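Long-range contact in cellulase (Uncultured bacterium, PDB 6XSO), which probably hydrolyses internal beta-1,4 linkages of cellulose and related plant polysaccharides as a broad-specificity endoglucanase of glycoside hydrolase family 5: residues 346-354 and 364-372. Sequence-based numbering, arbitrary orientation.
Sequences TFYWMGLSD and NQADLAERI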
ATOM      1  N   THR A 346       3.241  -3.020  -9.493  1.00 19.13           N
ATOM      2  CA  THR A 346       2.993  -1.587  -9.355  1.00 17.12           C
ATOM      3  C   THR A 346       1.501  -1.327  -9.196  1.00 18.33           C
ATOM      4  O   THR A 346       0.679  -2.017  -9.814  1.00 19.52           O
ATOM      5  CB  THR A 346       3.498  -0.787 -10.570  1.00 16.95           C
ATOM      6  OG1 THR A 346       2.718  -1.054 -11.728  1.00 19.84           O
ATOM      7  CG2 THR A 346       4.951  -1.125 -10.863  1.00 20.00           C
ATOM      8  N   PHE A 347       1.162  -0.350  -8.329  1.00 17.55           N
ATOM      9  CA  PHE A 347      -0.225   0.053  -8.072  1.00 18.15           C
ATOM     10  C   PHE A 347      -0.335   1.569  -8.261  1.00 18.85           C
ATOM     11  O   PHE A 347       0.164   2.339  -7.434  1.00 18.34           O
ATOM     12  CB  PHE A 347      -0.665  -0.351  -6.645  1.00 17.63           C
ATOM     13  CG  PHE A 347      -0.887  -1.836  -6.447  1.00 16.66           C
ATOM     14  CD1 PHE A 347       0.181  -2.704  -6.354  1.00 20.09           C
ATOM     15  CD2 PHE A 347      -2.175  -2.361  -6.302  1.00 19.69           C
ATOM     16  CE1 PHE A 347      -0.021  -4.064  -6.166  1.00 20.65           C
ATOM     17  CE2 PHE A 347      -2.386  -3.725  -6.102  1.00 19.32           C
ATOM     18  CZ  PHE A 347      -1.317  -4.572  -6.034  1.00 20.24           C
ATOM     19  N   TYR A 348      -0.984   2.006  -9.346  1.00 17.57           N
ATOM     20  CA  TYR A 348      -1.099   3.432  -9.649  1.00 17.83           C
ATOM     21  C   TYR A 348      -1.980   4.145  -8.616  1.00 18.36           C
ATOM     22  O   TYR A 348      -2.971   3.590  -8.143  1.00 18.56           O
ATOM     23  CB  TYR A 348      -1.666   3.616 -11.080  1.00 17.48           C
ATOM     24  CG  TYR A 348      -1.553   5.040 -11.517  1.00 17.12           C
ATOM     25  CD1 TYR A 348      -2.627   5.911 -11.369  1.00 17.81           C
ATOM     26  CD2 TYR A 348      -0.363   5.537 -12.035  1.00 19.39           C
ATOM     27  CE1 TYR A 348      -2.511   7.242 -11.713  1.00 19.75           C
ATOM     28  CE2 TYR A 348      -0.244   6.860 -12.381  1.00 19.41           C
ATOM     29  CZ  TYR A 348      -1.314   7.707 -12.212  1.00 19.80           C
ATOM     30  OH  TYR A 348      -1.159   9.031 -12.538  1.00 21.45           O
ATOM     31  N   TRP A 349      -1.608   5.377  -8.248  1.00 17.37           N
ATOM     32  CA  TRP A 349      -2.343   6.122  -7.219  1.00 18.52           C
ATOM     33  C   TRP A 349      -3.484   6.936  -7.836  1.00 18.63           C
ATOM     34  O   TRP A 349      -3.244   7.967  -8.470  1.00 20.55           O
ATOM     35  CB  TRP A 349      -1.420   7.070  -6.445  1.00 18.97           C
ATOM     36  CG  TRP A 349      -2.221   7.824  -5.403  1.00 19.74           C
ATOM     37  CD1 TRP A 349      -2.608   9.137  -5.441  1.00 21.36           C
ATOM     38  CD2 TRP A 349      -2.795   7.273  -4.222  1.00 18.72           C
ATOM     39  NE1 TRP A 349      -3.375   9.437  -4.339  1.00 22.59           N
ATOM     40  CE2 TRP A 349      -3.513   8.308  -3.577  1.00 20.06           C
ATOM     41  CE3 TRP A 349      -2.776   6.001  -3.636  1.00 18.30           C
ATOM     42  CZ2 TRP A 349      -4.195   8.106  -2.379  1.00 20.10           C
ATOM     43  CZ3 TRP A 349      -3.438   5.803  -2.445  1.00 20.52           C
ATOM     44  CH2 TRP A 349      -4.139   6.851  -1.820  1.00 20.97           C
ATOM     45  N   MET A 350      -4.723   6.512  -7.597  1.00 20.10           N
ATOM     46  CA  MET A 350      -5.931   7.270  -7.959  1.00 18.66           C
ATOM     47  C   MET A 350      -5.936   7.606  -9.452  1.00 18.62           C
ATOM     48  O   MET A 350      -5.492   6.811 -10.291  1.00 20.29           O
ATOM     49  CB  MET A 350      -6.091   8.461  -7.026  1.00 20.46           C
ATOM     50  CG  MET A 350      -6.415   8.079  -5.587  1.00 21.78           C
ATOM     51  SD  MET A 350      -6.779   9.483  -4.505  1.00 21.58           S
ATOM     52  CE  MET A 350      -8.389   9.974  -5.112  1.00 22.96           C
ATOM     53  N   GLY A 351      -6.473   8.764  -9.804  1.00 20.32           N
ATOM     54  CA  GLY A 351      -6.710   9.044 -11.196  1.00 20.55           C
ATOM     55  C   GLY A 351      -7.538   7.919 -11.775  1.00 23.74           C
ATOM     56  O   GLY A 351      -8.243   7.208 -11.047  1.00 23.36           O
ATOM     57  N   LEU A 352      -7.441   7.770 -13.089  1.00 22.53           N
ATOM     58  CA  LEU A 352      -8.058   6.722 -13.901  1.00 21.06           C
ATOM     59  C   LEU A 352      -9.578   6.789 -13.889  1.00 22.53           C
ATOM     60  O   LEU A 352     -10.179   7.063 -14.932  1.00 23.11           O
ATOM     61  CB  LEU A 352      -7.566   5.324 -13.542  1.00 20.42           C
ATOM     62  CG  LEU A 352      -6.051   5.110 -13.521  1.00 19.42           C
ATOM     63  CD1 LEU A 352      -5.762   3.607 -13.522  1.00 20.82           C
ATOM     64  CD2 LEU A 352      -5.285   5.794 -14.641  1.00 20.75           C
ATOM     65  N   SER A 353     -10.204   6.473 -12.751  1.00 21.92           N
ATOM     66  CA  SER A 353     -11.647   6.622 -12.550  1.00 22.10           C
ATOM     67  C   SER A 353     -11.825   7.278 -11.191  1.00 23.20           C
ATOM     68  O   SER A 353     -11.545   6.659 -10.157  1.00 22.78           O
ATOM     69  CB  SER A 353     -12.364   5.274 -12.605  1.00 22.80           C
ATOM     70  OG  SER A 353     -13.777   5.449 -12.496  1.00 23.31           O
ATOM     71  N   ASP A 354     -12.261   8.535 -11.195  1.00 22.16           N
ATOM     72  CA  ASP A 354     -12.199   9.374 -10.010  1.00 24.55           C
ATOM     73  C   ASP A 354     -13.536  10.048  -9.773  1.00 26.12           C
ATOM     74  O   ASP A 354     -14.214  10.466 -10.716  1.00 25.10           O
ATOM     75  CB  ASP A 354     -11.145  10.475 -10.174  1.00 24.31           C
ATOM     76  CG  ASP A 354     -10.917  11.248  -8.898  1.00 26.13           C
ATOM     77  OD1 ASP A 354     -10.338  10.657  -7.965  1.00 24.88           O
ATOM     78  OD2 ASP A 354     -11.315  12.434  -8.813  1.00 31.52           O
ATOM     79  N   ASN A 364     -12.208   8.622 -16.365  1.00 24.20           N
ATOM     80  CA  ASN A 364     -11.955  10.008 -16.734  1.00 25.32           C
ATOM     81  C   ASN A 364     -10.522  10.235 -17.200  1.00 22.40           C
ATOM     82  O   ASN A 364     -10.230  11.293 -17.774  1.00 26.89           O
ATOM     83  CB  ASN A 364     -12.316  10.953 -15.586  1.00 28.96           C
ATOM     84  CG  ASN A 364     -11.482  10.712 -14.353  1.00 29.53           C
ATOM     85  OD1 ASN A 364     -11.582   9.662 -13.733  1.00 27.92           O
ATOM     86  ND2 ASN A 364     -10.644  11.688 -13.991  1.00 29.46           N
ATOM     87  N   GLN A 365      -9.638   9.259 -17.022  1.00 22.62           N
ATOM     88  CA  GLN A 365      -8.325   9.249 -17.677  1.00 22.88           C
ATOM     89  C   GLN A 365      -8.190   7.937 -18.453  1.00 22.42           C
ATOM     90  O   GLN A 365      -7.330   7.099 -18.152  1.00 22.77           O
ATOM     91  CB  GLN A 365      -7.197   9.467 -16.679  1.00 20.01           C
ATOM     92  CG  GLN A 365      -7.370  10.727 -15.822  1.00 23.19           C
ATOM     93  CD  GLN A 365      -6.245  10.915 -14.824  1.00 24.69           C
ATOM     94  OE1 GLN A 365      -5.770   9.952 -14.216  1.00 23.36           O
ATOM     95  NE2 GLN A 365      -5.784  12.155 -14.680  1.00 27.42           N
ATOM     96  N   ALA A 366      -9.034   7.774 -19.473  1.00 23.39           N
ATOM     97  CA  ALA A 366      -9.029   6.530 -20.239  1.00 24.40           C
ATOM     98  C   ALA A 366      -7.690   6.304 -20.912  1.00 24.17           C
ATOM     99  O   ALA A 366      -7.197   5.170 -20.957  1.00 24.42           O
ATOM    100  CB  ALA A 366     -10.139   6.537 -21.286  1.00 23.83           C
ATOM    101  N   ASP A 367      -7.084   7.371 -21.439  1.00 23.49           N
ATOM    102  CA  ASP A 367      -5.803   7.225 -22.120  1.00 23.85           C
ATOM    103  C   ASP A 367      -4.725   6.688 -21.176  1.00 24.94           C
ATOM    104  O   ASP A 367      -3.972   5.776 -21.546  1.00 23.07           O
ATOM    105  CB  ASP A 367      -5.403   8.534 -22.814  1.00 25.00           C
ATOM    106  CG  ASP A 367      -5.443   9.756 -21.906  1.00 23.68           C
ATOM    107  OD1 ASP A 367      -5.801   9.688 -20.710  1.00 25.49           O
ATOM    108  OD2 ASP A 367      -5.084  10.832 -22.436  1.00 29.49           O
ATOM    109  N   LEU A 368      -4.666   7.204 -19.946  1.00 22.26           N
ATOM    110  CA  LEU A 368      -3.662   6.741 -18.993  1.00 19.73           C
ATOM    111  C   LEU A 368      -3.934   5.314 -18.531  1.00 21.75           C
ATOM    112  O   LEU A 368      -3.001   4.511 -18.411  1.00 21.58           O
ATOM    113  CB  LEU A 368      -3.617   7.697 -17.809  1.00 19.75           C
ATOM    114  CG  LEU A 368      -2.622   7.305 -16.716  1.00 19.58           C
ATOM    115  CD1 LEU A 368      -1.203   7.182 -17.165  1.00 21.06           C
ATOM    116  CD2 LEU A 368      -2.708   8.339 -15.598  1.00 20.28           C
ATOM    117  N   ALA A 369      -5.199   4.981 -18.265  1.00 20.94           N
ATOM    118  CA  ALA A 369      -5.528   3.617 -17.865  1.00 21.91           C
ATOM    119  C   ALA A 369      -5.079   2.624 -18.925  1.00 22.51           C
ATOM    120  O   ALA A 369      -4.443   1.607 -18.613  1.00 22.15           O
ATOM    121  CB  ALA A 369      -7.030   3.512 -17.604  1.00 22.69           C
ATOM    122  N   GLU A 370      -5.381   2.923 -20.193  1.00 20.88           N
ATOM    123  CA  GLU A 370      -4.987   2.037 -21.280  1.00 21.81           C
ATOM    124  C   GLU A 370      -3.475   1.991 -21.409  1.00 23.08           C
ATOM    125  O   GLU A 370      -2.906   0.930 -21.688  1.00 23.02           O
ATOM    126  CB  GLU A 370      -5.624   2.480 -22.601  1.00 24.19           C
ATOM    127  CG  GLU A 370      -5.256   1.543 -23.741  1.00 34.61           C
ATOM    128  CD  GLU A 370      -6.145   1.669 -24.966  1.00 44.00           C
ATOM    129  OE1 GLU A 370      -6.980   2.596 -25.023  1.00 31.23           O
ATOM    130  OE2 GLU A 370      -5.994   0.825 -25.875  1.00 45.03           O
ATOM    131  N   ARG A 371      -2.808   3.130 -21.203  1.00 22.25           N
ATOM    132  CA  ARG A 371      -1.355   3.163 -21.332  1.00 18.93           C
ATOM    133  C   ARG A 371      -0.688   2.262 -20.301  1.00 20.57           C
ATOM    134  O   ARG A 371       0.258   1.534 -20.625  1.00 20.78           O
ATOM    135  CB  ARG A 371      -0.838   4.594 -21.179  1.00 21.51           C
ATOM    136  CG  ARG A 371       0.600   4.792 -21.658  1.00 23.01           C
ATOM    137  CD  ARG A 371       0.665   4.951 -23.184  1.00 22.51           C
ATOM    138  NE  ARG A 371       2.046   5.103 -23.597  1.00 23.18           N
ATOM    139  CZ  ARG A 371       2.457   5.881 -24.583  1.00 28.50           C
ATOM    140  NH1 ARG A 371       1.580   6.585 -25.294  1.00 28.16           N
ATOM    141  NH2 ARG A 371       3.757   5.964 -24.829  1.00 28.10           N
ATOM    142  N   ILE A 372      -1.161   2.304 -19.052  1.00 20.73           N
ATOM    143  CA  ILE A 372      -0.607   1.451 -18.003  1.00 18.58           C
ATOM    144  C   ILE A 372      -0.823  -0.023 -18.334  1.00 19.93           C
ATOM    145  O   ILE A 372       0.103  -0.846 -18.248  1.00 22.09           O
ATOM    146  CB  ILE A 372      -1.226   1.832 -16.645  1.00 17.92           C
ATOM    147  CG1 ILE A 372      -0.812   3.237 -16.215  1.00 18.60           C
ATOM    148  CG2 ILE A 372      -0.863   0.785 -15.594  1.00 20.69           C
ATOM    149  CD1 ILE A 372      -1.692   3.813 -15.115  1.00 20.96           C
TER
HETATM  150  O   HOH W   1      -3.388  10.479 -12.691  1.00 23.51           O
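The ring of Y348 takes the CD1 methyl of I372 over one face, a CH-pi contact with the carbon 4.2 Å from the ring centroid, while L368 CD2 comes obliquely onto its phenol end, 3.7 Å from Y348 CZ. At the ring's edge, in its plane, lie M350 O and a water. CG anti to the backbone N (chi1 -169°) sets the ring alongside I372 and L368; tyrosine suits this place because its apolar ring packs on aliphatic groups while its hydroxyl bonds S310 OG and the water. That water donates to Q365 OE1, which also accepts a hydrogen bond from L352 N at 3.0 Å, nearly straight (169°), the donor tilted out of the carbonyl plane. In return Q365 N donates to L352 O (3.1 Å), so main chain and side chain of the N-cap residue grip one leucine backbone. Replacing Q365 by alanine would probably leave L352 N and the bridging water without the acceptor they share. G351 CA lies 3.3 Å from Q365 OE1, so a beta carbon here would run into that oxygen; the positive phi favours glycine as well. L352 suits the apolar side of the helix: CD2 nestles against L368 CG (3.7 Å), A369 and I372. Together these contacts dock the C-terminal helix 366-377 against strand 345-349, the eighth strand of the parallel barrel, and the loop that follows it, as in the TIM-barrel fold of glycoside hydrolase family 5.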